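Local coordinates for protein phytase (Debaryomyces castellii, PDB 2GFI) that hydrolyses phytate (myo-inositol hexakisphosphate) as a 3-phytase and belongs to the histidine acid phosphatase family, at residues Gly133-Asp136 against Ala137-Gly141; Arg167-Gln170 against Thr171-Phe175; Gly178-Gly181 against Asp182-Asn186. All coordinates share one frame; numbering follows the deposited sequence.

All three contacts are local and lie on one side of the chain's centre. Contact 1 is a buried turn of helix 133-148; contact 2 belongs to helix 166-180, which lies against it, with H140 and T171 among the linking residues. Contact 3 ends that second helix, about 25 Å from the chain's centre against 14 Å for the other two, and is only partly buried. The chemistry follows this path: contact 1 relies on regular backbone bonds, contact 2 adds hydroxyls and a CH-pi contact, and contact 3 swaps helical bonds for tight turns and a bridging water. Each also touches the second subunit.

Contact 1: residues Gly133-Asp136 against Ala137-Gly141; sequences GTTD and AMKHG
T135 O receives the backbone N of K139 at 2.8 Å, with an N-H...O angle of 169°, and the methylene CG of K139 lies beside the same oxygen. One residue earlier, M138 N reaches T134 O over an equally short distance, and A137 N and H140 N complete the i to i+4 ladder on G133 O and D136 O. Above this ladder T135 and K139 run side by side, pointing the same way. The lysine leaves CB beside its backbone N (chi1 -67°) and stays extended, which carries CE past the T135 methyl CG2 at 3.8 Å. Its NZ goes on to other chains, bonding to L20 O of the third subunit and Q18 O of the fourth. D136 swings CG opposite its own backbone N (chi1 174°), so that its carboxylate leaves the helix; OD1 forms a salt bridge with R374, while OD2 lies close to E72, a like-charged neighbour that R374 may offset. The ring of H140 leads away as well and meets F175 of helix 166-180 edge to face. Backbone N-H groups thus do the local holding, while the acid and the lysine spend their charges on distant parts of the chain and on other subunits: here the helix is both a buried core element and part of the assembly's interface.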
ATOM      1  N   GLY A 133      12.738   8.853  17.596  1.00 18.66           N
ATOM      2  CA  GLY A 133      11.838   9.794  18.242  1.00 18.38           C
ATOM      3  C   GLY A 133      12.097  11.193  17.747  1.00 18.95           C
ATOM      4  O   GLY A 133      11.162  11.990  17.619  1.00 19.75           O
ATOM      5  N   THR A 134      13.356  11.502  17.444  1.00 18.59           N
ATOM      6  CA  THR A 134      13.679  12.869  17.099  1.00 18.92           C
ATOM      7  C   THR A 134      13.224  13.134  15.668  1.00 18.88           C
ATOM      8  O   THR A 134      12.778  14.227  15.358  1.00 19.53           O
ATOM      9  CB  THR A 134      15.159  13.155  17.228  1.00 18.44           C
ATOM     10  OG1 THR A 134      15.875  12.238  16.392  1.00 18.82           O
ATOM     11  CG2 THR A 134      15.657  12.902  18.643  1.00 17.48           C
ATOM     12  N   THR A 135      13.378  12.130  14.813  1.00 18.52           N
ATOM     13  CA  THR A 135      12.921  12.157  13.427  1.00 17.94           C
ATOM     14  C   THR A 135      11.421  12.380  13.381  1.00 18.62           C
ATOM     15  O   THR A 135      10.927  13.251  12.654  1.00 19.52           O
ATOM     16  CB  THR A 135      13.323  10.856  12.747  1.00 17.64           C
ATOM     17  OG1 THR A 135      14.751  10.778  12.714  1.00 16.25           O
ATOM     18  CG2 THR A 135      12.916  10.833  11.306  1.00 16.17           C
ATOM     19  N   ASP A 136      10.711  11.622  14.198  1.00 19.08           N
ATOM     20  CA  ASP A 136       9.281  11.743  14.354  1.00 18.87           C
ATOM     21  C   ASP A 136       8.898  13.168  14.750  1.00 19.57           C
ATOM     22  O   ASP A 136       7.978  13.729  14.165  1.00 20.38           O
ATOM     23  CB  ASP A 136       8.890  10.739  15.428  1.00 19.21           C
ATOM     24  CG  ASP A 136       7.439  10.824  15.841  1.00 19.46           C
ATOM     25  OD1 ASP A 136       6.694  11.640  15.301  1.00 22.77           O
ATOM     26  OD2 ASP A 136       6.948  10.099  16.725  1.00 20.94           O
ATOM     27  N   ALA A 137       9.587  13.752  15.749  1.00 19.15           N
ATOM     28  CA  ALA A 137       9.306  15.106  16.206  1.00 17.72           C
ATOM     29  C   ALA A 137       9.650  16.126  15.148  1.00 17.52           C
ATOM     30  O   ALA A 137       8.863  17.023  14.891  1.00 16.98           O
ATOM     31  CB  ALA A 137      10.058  15.411  17.550  1.00 17.93           C
ATOM     32  N   MET A 138      10.821  15.997  14.523  1.00 18.09           N
ATOM     33  CA  MET A 138      11.212  16.885  13.430  1.00 19.02           C
ATOM     34  C   MET A 138      10.198  16.859  12.264  1.00 18.27           C
ATOM     35  O   MET A 138       9.739  17.903  11.823  1.00 19.09           O
ATOM     36  CB  MET A 138      12.630  16.555  12.943  1.00 18.88           C
ATOM     37  CG  MET A 138      13.235  17.596  11.980  1.00 19.99           C
ATOM     38  SD  MET A 138      15.051  17.534  11.740  1.00 24.13           S
ATOM     39  CE  MET A 138      15.540  18.772  12.899  1.00 25.87           C
ATOM     40  N   LYS A 139       9.810  15.680  11.789  1.00 17.56           N
ATOM     41  CA  LYS A 139       8.861  15.570  10.656  1.00 16.55           C
ATOM     42  C   LYS A 139       7.522  16.167  11.033  1.00 16.42           C
ATOM     43  O   LYS A 139       6.840  16.758  10.180  1.00 15.54           O
ATOM     44  CB  LYS A 139       8.637  14.115  10.233  1.00 15.67           C
ATOM     45  CG  LYS A 139       9.812  13.435   9.639  1.00 15.96           C
ATOM     46  CD  LYS A 139       9.401  12.033   9.169  1.00 15.61           C
ATOM     47  CE  LYS A 139      10.537  11.318   8.443  1.00 15.45           C
ATOM     48  NZ  LYS A 139      10.342   9.844   8.538  1.00 17.02           N
ATOM     49  N   HIS A 140       7.137  15.961  12.307  1.00 16.63           N
ATOM     50  CA  HIS A 140       5.918  16.511  12.845  1.00 16.64           C
ATOM     51  C   HIS A 140       5.966  18.057  12.806  1.00 17.22           C
ATOM     52  O   HIS A 140       5.025  18.692  12.356  1.00 18.27           O
ATOM     53  CB  HIS A 140       5.646  16.014  14.276  1.00 16.16           C
ATOM     54  CG  HIS A 140       4.331  16.487  14.831  1.00 15.95           C
ATOM     55  ND1 HIS A 140       3.994  16.377  16.162  1.00 15.80           N
ATOM     56  CD2 HIS A 140       3.283  17.105  14.228  1.00 13.68           C
ATOM     57  CE1 HIS A 140       2.786  16.886  16.356  1.00 14.95           C
ATOM     58  NE2 HIS A 140       2.324  17.323  15.194  1.00 13.51           N
ATOM     59  N   GLY A 141       7.057  18.641  13.279  1.00 17.10           N
ATOM     60  CA  GLY A 141       7.243  20.081  13.228  1.00 17.43           C
ATOM     61  C   GLY A 141       7.063  20.597  11.810  1.00 17.82           C
ATOM     62  O   GLY A 141       6.327  21.532  11.610  1.00 18.58           O
TER

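Contact 2: residues Arg167-Gln170 against Thr171-Phe175; sequences RVYQ and TSQYF
Q173 folds back along the helix onto Y169, one turn earlier. Its CB sits near Q170 O, and CG then passes over one face of the Y169 ring, 3.6 Å from CZ and offset toward the rim, a CH-pi contact. The bend at chi2 (-53°) turns the rest of the chain along the ring: CD comes 3.8 Å from Y169 OH and OE1 approaches CE1, with the amide and ring planes only 8° apart. At the tip, OE1 takes its hydrogen bond with T191 OG1 on the next strand of the sheet.

Q170 and Y174 form a second pair, lying side by side. The CG of Q170 is 3.7 Å from Y174 CE1, and its amide stands at 72° to the ring, whose edge also meets Q170 O. Both polar ends leave the chain for D182 of the second subunit, Q170 NE2 bonding to OD2 and Y174 OH to the backbone N.

Two carbonyls each take two donors. S172 OG turns back to donate to Y169 O at 2.6 Å, an oxygen also held by Q173 N. T171 OG1 donates to R167 O at 2.8 Å, from the opposite face of the carbonyl to T171 N, and itself bonds to G71 N in the loop that follows the first strand. R167 directs its guanidinium to E119 and brings its side chain within about 3 Å of that of H70, the predicted nucleophile. This is the helix of a beta-alpha-beta unit, strand 158-163, helix 166-180 and strand 189-194, with its N-terminal turn at the probable active site of a histidine acid phosphatase.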
ATOM      1  N   ARG A 167      14.106  13.778  27.283  1.00 23.32           N
ATOM      2  CA  ARG A 167      13.456  13.278  26.077  1.00 22.54           C
ATOM      3  C   ARG A 167      12.348  14.254  25.620  1.00 22.16           C
ATOM      4  O   ARG A 167      12.197  14.476  24.441  1.00 21.58           O
ATOM      5  CB  ARG A 167      12.911  11.831  26.288  1.00 21.97           C
ATOM      6  CG  ARG A 167      11.889  11.718  27.381  1.00 21.55           C
ATOM      7  CD  ARG A 167      11.080  10.405  27.465  1.00 22.64           C
ATOM      8  NE  ARG A 167      11.809   9.588  28.369  1.00 28.09           N
ATOM      9  CZ  ARG A 167      11.394   9.042  29.489  1.00 24.36           C
ATOM     10  NH1 ARG A 167      10.156   9.102  29.925  1.00 26.07           N
ATOM     11  NH2 ARG A 167      12.275   8.355  30.154  1.00 30.03           N
ATOM     12  N   VAL A 168      11.588  14.824  26.564  1.00 22.50           N
ATOM     13  CA  VAL A 168      10.493  15.738  26.259  1.00 22.80           C
ATOM     14  C   VAL A 168      11.072  17.027  25.658  1.00 23.42           C
ATOM     15  O   VAL A 168      10.599  17.563  24.628  1.00 24.11           O
ATOM     16  CB  VAL A 168       9.700  16.091  27.523  1.00 22.77           C
ATOM     17  CG1 VAL A 168       8.768  17.224  27.276  1.00 21.45           C
ATOM     18  CG2 VAL A 168       8.892  14.889  28.043  1.00 23.76           C
ATOM     19  N   TYR A 169      12.112  17.510  26.318  1.00 22.74           N
ATOM     20  CA  TYR A 169      12.733  18.730  25.943  1.00 22.53           C
ATOM     21  C   TYR A 169      13.323  18.575  24.549  1.00 22.19           C
ATOM     22  O   TYR A 169      13.228  19.484  23.710  1.00 22.76           O
ATOM     23  CB  TYR A 169      13.835  19.114  26.940  1.00 22.08           C
ATOM     24  CG  TYR A 169      14.660  20.258  26.408  1.00 21.84           C
ATOM     25  CD1 TYR A 169      14.221  21.587  26.521  1.00 22.72           C
ATOM     26  CD2 TYR A 169      15.849  20.015  25.751  1.00 21.48           C
ATOM     27  CE1 TYR A 169      14.974  22.647  25.998  1.00 19.75           C
ATOM     28  CE2 TYR A 169      16.582  21.042  25.228  1.00 22.43           C
ATOM     29  CZ  TYR A 169      16.148  22.346  25.369  1.00 21.70           C
ATOM     30  OH  TYR A 169      16.933  23.326  24.843  1.00 22.74           O
ATOM     31  N   GLN A 170      13.945  17.428  24.313  1.00 21.10           N
ATOM     32  CA  GLN A 170      14.583  17.188  23.028  1.00 20.34           C
ATOM     33  C   GLN A 170      13.527  17.102  21.927  1.00 19.10           C
ATOM     34  O   GLN A 170      13.686  17.658  20.868  1.00 19.83           O
ATOM     35  CB  GLN A 170      15.472  15.941  23.063  1.00 19.72           C
ATOM     36  CG  GLN A 170      16.275  15.798  21.808  1.00 19.34           C
ATOM     37  CD  GLN A 170      17.377  14.794  21.954  1.00 21.34           C
ATOM     38  OE1 GLN A 170      17.130  13.678  22.404  1.00 18.76           O
ATOM     39  NE2 GLN A 170      18.603  15.171  21.543  1.00 17.71           N
ATOM     40  N   THR A 171      12.426  16.450  22.216  1.00 19.07           N
ATOM     41  CA  THR A 171      11.301  16.419  21.313  1.00 19.33           C
ATOM     42  C   THR A 171      10.925  17.837  20.898  1.00 19.42           C
ATOM     43  O   THR A 171      10.785  18.106  19.695  1.00 18.10           O
ATOM     44  CB  THR A 171      10.144  15.719  21.962  1.00 19.20           C
ATOM     45  OG1 THR A 171      10.527  14.366  22.176  1.00 20.69           O
ATOM     46  CG2 THR A 171       8.962  15.595  20.988  1.00 18.46           C
ATOM     47  N   SER A 172      10.841  18.743  21.886  1.00 19.61           N
ATOM     48  CA  SER A 172      10.301  20.069  21.637  1.00 19.71           C
ATOM     49  C   SER A 172      11.216  20.763  20.665  1.00 19.23           C
ATOM     50  O   SER A 172      10.756  21.493  19.809  1.00 19.14           O
ATOM     51  CB  SER A 172      10.125  20.875  22.947  1.00 20.09           C
ATOM     52  OG  SER A 172      11.368  21.322  23.454  1.00 21.48           O
ATOM     53  N   GLN A 173      12.513  20.488  20.792  1.00 19.42           N
ATOM     54  CA  GLN A 173      13.548  21.130  19.981  1.00 19.44           C
ATOM     55  C   GLN A 173      13.584  20.583  18.586  1.00 19.40           C
ATOM     56  O   GLN A 173      13.807  21.328  17.644  1.00 20.10           O
ATOM     57  CB  GLN A 173      14.933  20.949  20.621  1.00 19.55           C
ATOM     58  CG  GLN A 173      15.034  21.650  21.966  1.00 19.84           C
ATOM     59  CD  GLN A 173      14.634  23.102  21.855  1.00 20.86           C
ATOM     60  OE1 GLN A 173      13.523  23.481  22.246  1.00 24.80           O
ATOM     61  NE2 GLN A 173      15.492  23.896  21.268  1.00 19.40           N
ATOM     62  N   TYR A 174      13.397  19.275  18.441  1.00 18.47           N
ATOM     63  CA  TYR A 174      13.331  18.721  17.105  1.00 18.21           C
ATOM     64  C   TYR A 174      12.076  19.196  16.393  1.00 17.76           C
ATOM     65  O   TYR A 174      12.133  19.522  15.234  1.00 17.76           O
ATOM     66  CB  TYR A 174      13.416  17.199  17.127  1.00 18.25           C
ATOM     67  CG  TYR A 174      14.840  16.749  17.065  1.00 16.76           C
ATOM     68  CD1 TYR A 174      15.588  16.605  18.220  1.00 17.85           C
ATOM     69  CD2 TYR A 174      15.447  16.482  15.848  1.00 18.53           C
ATOM     70  CE1 TYR A 174      16.922  16.168  18.174  1.00 18.33           C
ATOM     71  CE2 TYR A 174      16.756  16.029  15.778  1.00 19.54           C
ATOM     72  CZ  TYR A 174      17.496  15.891  16.958  1.00 18.86           C
ATOM     73  OH  TYR A 174      18.814  15.481  16.904  1.00 20.33           O
ATOM     74  N   PHE A 175      10.956  19.247  17.110  1.00 17.49           N
ATOM     75  CA  PHE A 175       9.749  19.757  16.574  1.00 17.82           C
ATOM     76  C   PHE A 175       9.935  21.200  16.110  1.00 18.69           C
ATOM     77  O   PHE A 175       9.601  21.511  14.966  1.00 19.93           O
ATOM     78  CB  PHE A 175       8.645  19.709  17.629  1.00 18.24           C
ATOM     79  CG  PHE A 175       7.333  20.244  17.127  1.00 18.87           C
ATOM     80  CD1 PHE A 175       6.360  19.379  16.646  1.00 17.37           C
ATOM     81  CD2 PHE A 175       7.093  21.627  17.087  1.00 19.39           C
ATOM     82  CE1 PHE A 175       5.160  19.875  16.154  1.00 17.79           C
ATOM     83  CE2 PHE A 175       5.885  22.131  16.588  1.00 17.72           C
ATOM     84  CZ  PHE A 175       4.926  21.260  16.124  1.00 17.02           C
TER

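Contact 3: residues Gly178-Gly181 against Asp182-Asn186; sequences GFMG and DDFSN
M180 bends its chain at both chi2 (-55°) and chi3 (-73°), curling CE round until it lies 3.9 Å from the CB of D183, whose side chain it crosses at about a right angle. Nearer the backbone, M180 CB rests on F184 CB at 3.6 Å and also sits at the edge of the F184 ring, near its plane. What brings these residues together is a change of backbone direction at G181, which has a positive phi (49°), a conformation that suits glycine. With G181 and D182 in its two central positions, M180 to D183 makes a type II' beta-turn, closed by D183 N bonding to M180 O at 2.9 Å. A second, 3-10-like turn follows at once, in which F184 N donates to G181 O at 3.2 Å. In both bonds the donor stands above the carbonyl plane, and neither N-H lies on a lone pair of its acceptor.

M180 O has a further partner. Water 1 donates to it at 2.9 Å and also to D183 OD2 at 3.1 Å, tying the aspartate side chain to the carbonyl at the helix end. The same carboxylate makes a long, weak ion pair with K125 of the second subunit.

Together these turns end helix 166-180 and send the chain toward strand 189-194. M180 packs against L158, V189 and R145, thus touching two strands and helix 133-148, while F184 lies back over Q173, A176 and R177 of its own helix and against V189 of the strand that follows.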
ATOM      1  N   GLY A 178      11.923  21.345  13.084  1.00 20.42           N
ATOM      2  CA  GLY A 178      11.164  20.986  11.912  1.00 20.05           C
ATOM      3  C   GLY A 178      10.286  22.168  11.521  1.00 20.42           C
ATOM      4  O   GLY A 178      10.146  22.494  10.343  1.00 19.69           O
ATOM      5  N   PHE A 179       9.693  22.809  12.534  1.00 20.71           N
ATOM      6  CA  PHE A 179       8.701  23.847  12.329  1.00 20.87           C
ATOM      7  C   PHE A 179       9.318  25.074  11.672  1.00 20.94           C
ATOM      8  O   PHE A 179       8.750  25.633  10.743  1.00 20.81           O
ATOM      9  CB  PHE A 179       8.003  24.197  13.662  1.00 21.08           C
ATOM     10  CG  PHE A 179       6.970  25.294  13.542  1.00 20.58           C
ATOM     11  CD1 PHE A 179       5.622  24.991  13.397  1.00 21.26           C
ATOM     12  CD2 PHE A 179       7.353  26.640  13.548  1.00 19.33           C
ATOM     13  CE1 PHE A 179       4.681  26.026  13.265  1.00 21.81           C
ATOM     14  CE2 PHE A 179       6.436  27.651  13.422  1.00 18.91           C
ATOM     15  CZ  PHE A 179       5.094  27.358  13.291  1.00 20.58           C
ATOM     16  N   MET A 180      10.505  25.446  12.135  1.00 21.72           N
ATOM     17  CA  MET A 180      11.154  26.697  11.787  1.00 22.16           C
ATOM     18  C   MET A 180      12.074  26.533  10.622  1.00 22.16           C
ATOM     19  O   MET A 180      12.468  27.525  10.016  1.00 22.23           O
ATOM     20  CB  MET A 180      11.972  27.227  12.974  1.00 22.78           C
ATOM     21  CG  MET A 180      11.143  27.754  14.134  1.00 24.74           C
ATOM     22  SD  MET A 180       9.951  29.027  13.642  1.00 27.59           S
ATOM     23  CE  MET A 180      11.064  30.414  13.336  1.00 26.34           C
ATOM     24  N   GLY A 181      12.436  25.290  10.308  1.00 21.67           N
ATOM     25  CA  GLY A 181      13.376  25.030   9.229  1.00 21.99           C
ATOM     26  C   GLY A 181      14.631  25.878   9.300  1.00 22.93           C
ATOM     27  O   GLY A 181      15.250  25.964  10.379  1.00 22.44           O
ATOM     28  N   ASP A 182      15.020  26.507   8.180  1.00 23.34           N
ATOM     29  CA  ASP A 182      16.263  27.291   8.186  1.00 24.21           C
ATOM     30  C   ASP A 182      16.165  28.656   8.912  1.00 24.48           C
ATOM     31  O   ASP A 182      17.136  29.425   8.953  1.00 25.04           O
ATOM     32  CB  ASP A 182      16.912  27.383   6.803  1.00 24.23           C
ATOM     33  CG  ASP A 182      16.078  28.199   5.789  1.00 26.91           C
ATOM     34  OD1 ASP A 182      14.948  28.690   6.116  1.00 28.32           O
ATOM     35  OD2 ASP A 182      16.494  28.383   4.615  1.00 27.49           O
ATOM     36  N   ASP A 183      15.008  28.927   9.508  1.00 24.56           N
ATOM     37  CA  ASP A 183      14.805  30.114  10.342  1.00 25.29           C
ATOM     38  C   ASP A 183      15.024  29.836  11.818  1.00 25.00           C
ATOM     39  O   ASP A 183      14.916  30.747  12.632  1.00 25.30           O
ATOM     40  CB  ASP A 183      13.383  30.663  10.201  1.00 25.32           C
ATOM     41  CG  ASP A 183      13.098  31.187   8.823  1.00 27.83           C
ATOM     42  OD1 ASP A 183      14.008  31.799   8.214  1.00 29.03           O
ATOM     43  OD2 ASP A 183      11.989  31.032   8.270  1.00 30.12           O
ATOM     44  N   PHE A 184      15.298  28.583  12.159  1.00 24.68           N
ATOM     45  CA  PHE A 184      15.445  28.191  13.548  1.00 25.02           C
ATOM     46  C   PHE A 184      16.731  28.777  14.116  1.00 26.17           C
ATOM     47  O   PHE A 184      17.771  28.701  13.487  1.00 26.29           O
ATOM     48  CB  PHE A 184      15.430  26.656  13.717  1.00 23.68           C
ATOM     49  CG  PHE A 184      15.637  26.237  15.127  1.00 23.00           C
ATOM     50  CD1 PHE A 184      14.551  25.984  15.947  1.00 20.84           C
ATOM     51  CD2 PHE A 184      16.937  26.217  15.685  1.00 20.93           C
ATOM     52  CE1 PHE A 184      14.741  25.637  17.289  1.00 20.81           C
ATOM     53  CE2 PHE A 184      17.122  25.892  17.006  1.00 21.13           C
ATOM     54  CZ  PHE A 184      16.024  25.592  17.819  1.00 20.89           C
ATOM     55  N   SER A 185      16.628  29.390  15.291  1.00 28.30           N
ATOM     56  CA  SER A 185      17.771  29.951  16.027  1.00 30.29           C
ATOM     57  C   SER A 185      17.285  30.255  17.438  1.00 31.71           C
ATOM     58  O   SER A 185      16.081  30.194  17.716  1.00 30.58           O
ATOM     59  CB  SER A 185      18.300  31.245  15.366  1.00 30.42           C
ATOM     60  OG  SER A 185      17.497  32.379  15.696  1.00 30.52           O
ATOM     61  N   ASN A 186      18.218  30.600  18.323  1.00 34.45           N
ATOM     62  CA  ASN A 186      17.846  30.959  19.696  1.00 37.26           C
ATOM     63  C   ASN A 186      17.131  32.283  19.746  1.00 36.84           C
ATOM     64  O   ASN A 186      16.513  32.610  20.756  1.00 37.55           O
ATOM     65  CB  ASN A 186      19.032  30.889  20.696  1.00 38.87           C
ATOM     66  CG  ASN A 186      20.221  31.716  20.267  1.00 41.26           C
ATOM     67  OD1 ASN A 186      20.088  32.711  19.543  1.00 49.47           O
ATOM     68  ND2 ASN A 186      21.412  31.308  20.715  1.00 50.75           N
TER
HETATM   69  O   HOH W   1      11.178  28.147   7.517  1.00 29.53           O